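Local coordinates for protein helicase of the snf2/rad54 family (Sulfolobus solfataricus, PDB 1Z5Z) that probably couples ATP hydrolysis to movement along double-stranded DNA, this being the C-terminal, RecA-like half of a SWI2/SNF2 ATPase core, at residues M124-I127 with I128-I131; S148-E151 with R152-I156; E259-K262 with V263-S267. All blocks are in the same frame, centred on the assembly; numbering follows the deposited sequence.

Interaction 1: residues M124-I127 with I128-I131; sequences MGKI and IRNI
Ile128 packs on Met124 one turn earlier in helix 122-136, and the isoleucine side chain passes beside the methionine carbonyl oxygen. Its CB stands 3.6 Å from Met124 O. CG1, placed anti to the carbonyl carbon of its own residue (chi1 -70°), moves closer, to 3.3 Å from Met124 O, and also meets the thioether methyl, Met124 CE, at 3.7 Å. At the tip, CD1 reaches Met124 CG at 4.1 Å. The two side chains cross at about a right angle, because the methionine chain bends at chi2 and chi3 and carries CE round toward the isoleucine. Further along the same helix, Ile127 and Ile131 run side by side in one direction, with Ile127 CG2 3.8 Å from Ile131 CD1. Met98 of helix 96-110 touches Met124, Ile128 and Ile131, while Ile128 also reaches Ile117 of strand 115-119.

The other side is polar. Arg129 CB rests 3.3 Å from Gly125 O, and its guanidinium lies with one face over Lys126 CA. Both Lys126 and Arg129 touch Phe142. Asn130 sets its CB and CG against Lys126 O, the carbonyl that takes its backbone N at 2.8 Å. With a glycine here, CB and CG are gone from beside Lys126 O and the side-chain contact with Gln90 would probably be lost, opening a gap between the helix and that loop. Four i to i+4 backbone bonds link the turns, Ile128 N to Met124 O among them. The chemistry implies an amphipathic helix: methionine and isoleucines seal it to the interior of the RecA-like domain, while lysine, arginine and asparagine form its more solvent-facing side.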
loop_
_atom_site.group_PDB
_atom_site.type_symbol
_atom_site.label_atom_id
_atom_site.label_comp_id
_atom_site.label_asym_id
_atom_site.label_seq_id
_atom_site.Cartn_x
_atom_site.Cartn_y
_atom_site.Cartn_z
ATOM N N MET A 124 -1.893 3.696 8.139
ATOM C CA MET A 124 -2.742 3.814 6.962
ATOM C C MET A 124 -4.036 3.051 7.263
ATOM O O MET A 124 -5.117 3.500 6.910
ATOM C CB MET A 124 -2.065 3.233 5.715
ATOM C CG MET A 124 -2.819 3.662 4.416
ATOM S SD MET A 124 -2.912 5.482 4.221
ATOM C CE MET A 124 -4.640 5.683 3.850
ATOM N N GLY A 125 -3.909 1.897 7.932
ATOM C CA GLY A 125 -5.079 1.112 8.282
ATOM C C GLY A 125 -6.080 1.939 9.073
ATOM O O GLY A 125 -7.291 1.860 8.805
ATOM N N LYS A 126 -5.602 2.722 10.050
ATOM C CA LYS A 126 -6.499 3.551 10.860
ATOM C C LYS A 126 -7.155 4.654 10.031
ATOM O O LYS A 126 -8.342 4.947 10.201
ATOM C CB LYS A 126 -5.731 4.174 12.022
ATOM C CG LYS A 126 -5.350 3.181 13.075
ATOM C CD LYS A 126 -4.400 3.812 14.076
ATOM C CE LYS A 126 -4.414 3.019 15.362
ATOM N NZ LYS A 126 -3.463 3.561 16.363
ATOM N N ILE A 127 -6.389 5.279 9.142
ATOM C CA ILE A 127 -6.936 6.329 8.289
ATOM C C ILE A 127 -8.070 5.745 7.415
ATOM O O ILE A 127 -9.176 6.296 7.333
ATOM C CB ILE A 127 -5.818 6.945 7.397
ATOM C CG1 ILE A 127 -4.963 7.908 8.239
ATOM C CG2 ILE A 127 -6.432 7.650 6.179
ATOM C CD1 ILE A 127 -3.680 8.349 7.556
ATOM N N ILE A 128 -7.801 4.612 6.787
ATOM C CA ILE A 128 -8.796 3.969 5.946
ATOM C C ILE A 128 -10.056 3.666 6.740
ATOM O O ILE A 128 -11.178 3.980 6.306
ATOM C CB ILE A 128 -8.256 2.665 5.400
ATOM C CG1 ILE A 128 -7.157 2.976 4.381
ATOM C CG2 ILE A 128 -9.356 1.884 4.727
ATOM C CD1 ILE A 128 -6.356 1.738 3.978
ATOM N N ARG A 129 -9.850 3.073 7.910
ATOM C CA ARG A 129 -10.933 2.686 8.800
ATOM C C ARG A 129 -11.755 3.951 9.203
ATOM O O ARG A 129 -12.994 3.944 9.166
ATOM C CB ARG A 129 -10.313 1.995 10.020
ATOM C CG ARG A 129 -11.233 1.067 10.778
ATOM C CD ARG A 129 -11.858 1.719 11.980
ATOM N NE ARG A 129 -10.947 1.733 13.128
ATOM C CZ ARG A 129 -10.224 2.791 13.439
ATOM N NH1 ARG A 129 -10.340 3.861 12.690
ATOM N NH2 ARG A 129 -9.383 2.780 14.462
ATOM N N ASN A 130 -11.066 5.033 9.558
ATOM C CA ASN A 130 -11.738 6.291 9.962
ATOM C C ASN A 130 -12.556 6.864 8.820
ATOM O O ASN A 130 -13.706 7.220 8.981
ATOM C CB ASN A 130 -10.699 7.332 10.397
ATOM C CG ASN A 130 -9.928 6.900 11.655
ATOM O OD1 ASN A 130 -10.394 6.059 12.386
ATOM N ND2 ASN A 130 -8.761 7.491 11.900
ATOM N N ILE A 131 -11.945 6.980 7.657
ATOM C CA ILE A 131 -12.648 7.509 6.514
ATOM C C ILE A 131 -13.915 6.713 6.190
ATOM O O ILE A 131 -14.990 7.307 5.984
ATOM C CB ILE A 131 -11.730 7.513 5.293
ATOM C CG1 ILE A 131 -10.713 8.634 5.447
ATOM C CG2 ILE A 131 -12.557 7.554 4.036
ATOM C CD1 ILE A 131 -9.599 8.638 4.430
#

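Interaction 2: residues S148-E151 with R152-I156; sequences SKKE and RDDII
Ser148 O takes the backbone N of Arg152 in the opening turn of helix 149-161, which starts with a capping box. Ser148 N gives a nearly straight bond (175°) to Glu151 OE2, at 3.0 Å and on the anti side of the carboxylate; the return bond from Glu151 N to the serine hydroxyl is weak, and the hydroxyl is less surely placed.

Lys149 lies alongside Arg152, its chain bent at chi2 (-72°), which sets CD over one guanidinium face, 3.6 Å from Arg152 NH2. The two cationic ends come near each other, but the arginine charge is probably offset by Asp153, whose OD1 is gripped side-on by both NE and NH2, the latter at 2.8 Å. Lys149 O accepts Asp153 N.

Lys150 slants across Asp154. Its salt bridge is long, NZ to OD1 3.6 Å, and the methylene CE lies closer to that oxygen than the amine does.

Glu151 turns its carbonyl to Ile155, whose side chain touches Leu143 of strand 142-143 in this beta-alpha-beta unit: Glu151 O accepts Ile155 N at 3.0 Å and has Ile155 CG1 3.4 Å away.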
loop_
_atom_site.group_PDB
_atom_site.type_symbol
_atom_site.label_atom_id
_atom_site.label_comp_id
_atom_site.label_asym_id
_atom_site.label_seq_id
_atom_site.Cartn_x
_atom_site.Cartn_y
_atom_site.Cartn_z
ATOM N N SER A 148 -5.042 -8.474 20.903
ATOM C CA SER A 148 -4.900 -9.724 21.656
ATOM C C SER A 148 -5.526 -10.794 20.766
ATOM O O SER A 148 -6.207 -10.462 19.783
ATOM C CB SER A 148 -5.634 -9.614 22.998
ATOM O OG SER A 148 -6.979 -9.235 22.819
ATOM N N LYS A 149 -5.305 -12.062 21.086
ATOM C CA LYS A 149 -5.871 -13.163 20.279
ATOM C C LYS A 149 -7.381 -13.091 20.214
ATOM O O LYS A 149 -7.976 -13.307 19.171
ATOM C CB LYS A 149 -5.549 -14.533 20.876
ATOM C CG LYS A 149 -4.086 -14.803 21.098
ATOM C CD LYS A 149 -3.364 -15.011 19.790
ATOM C CE LYS A 149 -1.888 -15.250 20.053
ATOM N NZ LYS A 149 -1.134 -15.370 18.779
ATOM N N LYS A 150 -8.003 -12.806 21.353
ATOM C CA LYS A 150 -9.454 -12.769 21.407
ATOM C C LYS A 150 -10.015 -11.616 20.619
ATOM O O LYS A 150 -11.002 -11.773 19.906
ATOM C CB LYS A 150 -9.960 -12.732 22.876
ATOM C CG LYS A 150 -11.401 -13.235 23.015
ATOM C CD LYS A 150 -12.259 -12.331 23.913
ATOM C CE LYS A 150 -13.740 -12.735 23.863
ATOM N NZ LYS A 150 -14.607 -11.906 24.749
ATOM N N GLU A 151 -9.399 -10.450 20.749
ATOM C CA GLU A 151 -9.898 -9.319 19.999
ATOM C C GLU A 151 -9.821 -9.718 18.526
ATOM O O GLU A 151 -10.731 -9.472 17.756
ATOM C CB GLU A 151 -9.044 -8.072 20.218
ATOM C CG GLU A 151 -8.776 -7.717 21.655
ATOM C CD GLU A 151 -8.128 -6.347 21.810
ATOM O OE1 GLU A 151 -8.865 -5.339 21.835
ATOM O OE2 GLU A 151 -6.885 -6.270 21.891
ATOM N N ARG A 152 -8.740 -10.389 18.164
ATOM C CA ARG A 152 -8.529 -10.782 16.785
ATOM C C ARG A 152 -9.523 -11.824 16.292
ATOM O O ARG A 152 -10.230 -11.615 15.295
ATOM C CB ARG A 152 -7.116 -11.306 16.609
ATOM C CG ARG A 152 -6.807 -11.657 15.169
ATOM C CD ARG A 152 -5.593 -12.547 15.148
ATOM N NE ARG A 152 -5.900 -13.770 15.868
ATOM C CZ ARG A 152 -5.001 -14.696 16.178
ATOM N NH1 ARG A 152 -3.736 -14.539 15.825
ATOM N NH2 ARG A 152 -5.374 -15.773 16.860
ATOM N N ASP A 153 -9.583 -12.943 17.004
ATOM C CA ASP A 153 -10.485 -14.019 16.640
ATOM C C ASP A 153 -11.906 -13.530 16.576
ATOM O O ASP A 153 -12.651 -13.929 15.679
ATOM C CB ASP A 153 -10.400 -15.173 17.642
ATOM C CG ASP A 153 -8.995 -15.750 17.754
ATOM O OD1 ASP A 153 -8.185 -15.570 16.814
ATOM O OD2 ASP A 153 -8.707 -16.400 18.783
ATOM N N ASP A 154 -12.276 -12.667 17.527
ATOM C CA ASP A 154 -13.624 -12.120 17.590
ATOM C C ASP A 154 -13.902 -11.277 16.381
ATOM O O ASP A 154 -14.999 -11.329 15.843
ATOM C CB ASP A 154 -13.823 -11.245 18.836
ATOM C CG ASP A 154 -14.045 -12.065 20.110
ATOM O OD1 ASP A 154 -14.024 -11.461 21.212
ATOM O OD2 ASP A 154 -14.245 -13.292 20.003
ATOM N N ILE A 155 -12.917 -10.479 15.962
ATOM C CA ILE A 155 -13.120 -9.631 14.792
ATOM C C ILE A 155 -13.228 -10.488 13.538
ATOM O O ILE A 155 -14.040 -10.204 12.667
ATOM C CB ILE A 155 -11.956 -8.604 14.594
ATOM C CG1 ILE A 155 -12.178 -7.403 15.519
ATOM C CG2 ILE A 155 -11.889 -8.134 13.107
ATOM C CD1 ILE A 155 -10.975 -6.469 15.629
ATOM N N ILE A 156 -12.398 -11.522 13.444
ATOM C CA ILE A 156 -12.411 -12.397 12.258
ATOM C C ILE A 156 -13.730 -13.140 12.140
ATOM O O ILE A 156 -14.272 -13.333 11.044
ATOM C CB ILE A 156 -11.289 -13.437 12.319
ATOM C CG1 ILE A 156 -9.951 -12.767 12.007
ATOM C CG2 ILE A 156 -11.582 -14.579 11.325
ATOM C CD1 ILE A 156 -8.745 -13.477 12.545
#

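Interaction 3: residues E259-K262 with V263-S267; sequences ELRK and VIELS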
loop_
_atom_site.group_PDB
_atom_site.type_symbol
_atom_site.label_atom_id
_atom_site.label_comp_id
_atom_site.label_asym_id
_atom_site.label_seq_id
_atom_site.Cartn_x
_atom_site.Cartn_y
_atom_site.Cartn_z
ATOM N N GLU A 259 20.709 2.788 -11.488
ATOM C CA GLU A 259 19.631 1.817 -11.472
ATOM C C GLU A 259 18.573 2.224 -10.458
ATOM O O GLU A 259 17.368 2.106 -10.722
ATOM C CB GLU A 259 20.156 0.439 -11.103
ATOM C CG GLU A 259 20.890 -0.265 -12.221
ATOM C CD GLU A 259 21.602 -1.500 -11.720
ATOM O OE1 GLU A 259 21.741 -2.450 -12.512
ATOM O OE2 GLU A 259 22.022 -1.518 -10.537
ATOM N N LEU A 260 19.020 2.713 -9.300
ATOM C CA LEU A 260 18.087 3.139 -8.258
ATOM C C LEU A 260 17.182 4.286 -8.765
ATOM O O LEU A 260 15.966 4.288 -8.562
ATOM C CB LEU A 260 18.855 3.605 -7.021
ATOM C CG LEU A 260 17.989 4.097 -5.850
ATOM C CD1 LEU A 260 17.170 2.934 -5.317
ATOM C CD2 LEU A 260 18.857 4.697 -4.750
ATOM N N ARG A 261 17.772 5.252 -9.442
ATOM C CA ARG A 261 17.002 6.391 -9.941
ATOM C C ARG A 261 15.907 5.953 -10.920
ATOM O O ARG A 261 14.842 6.562 -10.982
ATOM C CB ARG A 261 17.948 7.397 -10.614
ATOM C CG ARG A 261 17.280 8.687 -11.074
ATOM C CD ARG A 261 18.297 9.717 -11.582
ATOM N NE ARG A 261 18.094 10.962 -10.845
ATOM C CZ ARG A 261 19.016 11.559 -10.102
ATOM N NH1 ARG A 261 20.217 11.025 -10.013
ATOM N NH2 ARG A 261 18.715 12.661 -9.421
ATOM N N LYS A 262 16.170 4.889 -11.662
ATOM C CA LYS A 262 15.206 4.355 -12.638
ATOM C C LYS A 262 13.994 3.809 -11.863
ATOM O O LYS A 262 12.817 3.981 -12.232
ATOM C CB LYS A 262 15.881 3.228 -13.458
ATOM C CG LYS A 262 15.670 3.291 -14.988
ATOM C CD LYS A 262 15.918 4.706 -15.561
ATOM C CE LYS A 262 17.306 4.897 -16.197
ATOM N NZ LYS A 262 17.455 6.291 -16.699
ATOM N N VAL A 263 14.291 3.161 -10.747
ATOM C CA VAL A 263 13.241 2.585 -9.936
ATOM C C VAL A 263 12.388 3.591 -9.179
ATOM O O VAL A 263 11.153 3.512 -9.240
ATOM C CB VAL A 263 13.827 1.587 -8.942
ATOM C CG1 VAL A 263 12.746 1.129 -7.946
ATOM C CG2 VAL A 263 14.404 0.403 -9.734
ATOM N N ILE A 264 13.010 4.576 -8.533
ATOM C CA ILE A 264 12.219 5.511 -7.715
ATOM C C ILE A 264 11.857 6.937 -8.182
ATOM O O ILE A 264 10.922 7.563 -7.670
ATOM C CB ILE A 264 12.860 5.641 -6.317
ATOM C CG1 ILE A 264 14.075 6.567 -6.368
ATOM C CG2 ILE A 264 13.281 4.249 -5.802
ATOM C CD1 ILE A 264 14.824 6.672 -5.034
ATOM N N GLU A 265 12.583 7.466 -9.154
ATOM C CA GLU A 265 12.291 8.809 -9.596
ATOM C C GLU A 265 10.878 8.892 -10.190
ATOM O O GLU A 265 10.429 7.974 -10.829
ATOM C CB GLU A 265 13.361 9.205 -10.612
ATOM C CG GLU A 265 13.115 10.406 -11.425
ATOM C CD GLU A 265 14.424 10.896 -12.013
ATOM O OE1 GLU A 265 15.188 11.618 -11.303
ATOM O OE2 GLU A 265 14.689 10.503 -13.162
ATOM N N LEU A 266 10.192 9.995 -9.972
ATOM C CA LEU A 266 8.850 10.168 -10.492
ATOM C C LEU A 266 8.883 10.355 -12.015
ATOM O O LEU A 266 9.540 11.265 -12.496
ATOM C CB LEU A 266 8.227 11.389 -9.841
ATOM C CG LEU A 266 6.704 11.567 -9.995
ATOM C CD1 LEU A 266 5.929 10.443 -9.291
ATOM C CD2 LEU A 266 6.315 12.914 -9.407
ATOM N N SER A 267 8.201 9.490 -12.761
ATOM C CA SER A 267 8.189 9.609 -14.213
ATOM C C SER A 267 6.838 10.085 -14.778
ATOM O O SER A 267 6.324 9.537 -15.750
ATOM C CB SER A 267 8.564 8.271 -14.831
ATOM O OG SER A 267 7.764 7.225 -14.312
HETATM O O HOH W 1 11.827 6.389 -12.990
#
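The guanidinium of Arg261 meets Glu265 at its edge: NE donates to OE1 at 3.0 Å, with the oxygen only 2° out of the guanidinium plane. The carboxylate is not coplanar with it. The two flat groups are turned 53° apart, and OE1 is approached from above the carboxylate plane. NE alone makes the bond to Glu265 OE1; Arg261 NH2 stays 4.1 Å from that oxygen. Arg261 CG is anti to the backbone N (chi1 -175°) and the chain bends at chi3, which brings NE back over the next turn; Arg261 CG and the Glu265 carboxyl carbon then lie 3.7 Å apart. A cation-pi contact with Phe53 gives the guanidinium a second partner.

Beneath this pair the main chain leaves the helix. Glu265 N still bonds to Arg261 O at 3.0 Å, yet Glu265 is the first residue with non-helical backbone angles. A water ties the exit together, donating to Lys262 O at 2.7 Å and to Glu265 O at 3.0 Å. Ile264 O is taken up by the Tyr45 hydroxyl.

On the buried side Leu260 slants across Ile264, CD1 to CG2 4.1 Å, and Ile264 CD1 comes to 4.2 Å from Leu260 CG. Both residues press on Leu52 of helix 39-55, and Leu260 also touches Ile68, and Ile264 Leu72 and Leu75, of helix 61-78. The arrangement is a helix C-terminus with an i to i+4 salt bridge, docked on a helical layer consistent with the extra helical subdomain of SWI2/SNF2 ATPases.

Overall arrangement
The three contacts follow one another along the chain: interaction 1 inside helix 122-136, interaction 2 at the start of helix 149-161, interaction 3 at the end of helix 257-264 and just after it. Interactions 1 and 2 lie on helices connected to strands of the same parallel sheet: the first follows strand 115-119, the second links strands 142-143 and 167-171. Their centres are about 19 Å apart, their nearest atoms about 9 Å. Interaction 3 lies across the chain's centre from both, its centre about 29 Å from interaction 1 and about 41 Å from interaction 2. It packs on helices 39-55 and 61-78. The chain thus joins an alpha/beta core, probably one of the two motor lobes, to a helical layer.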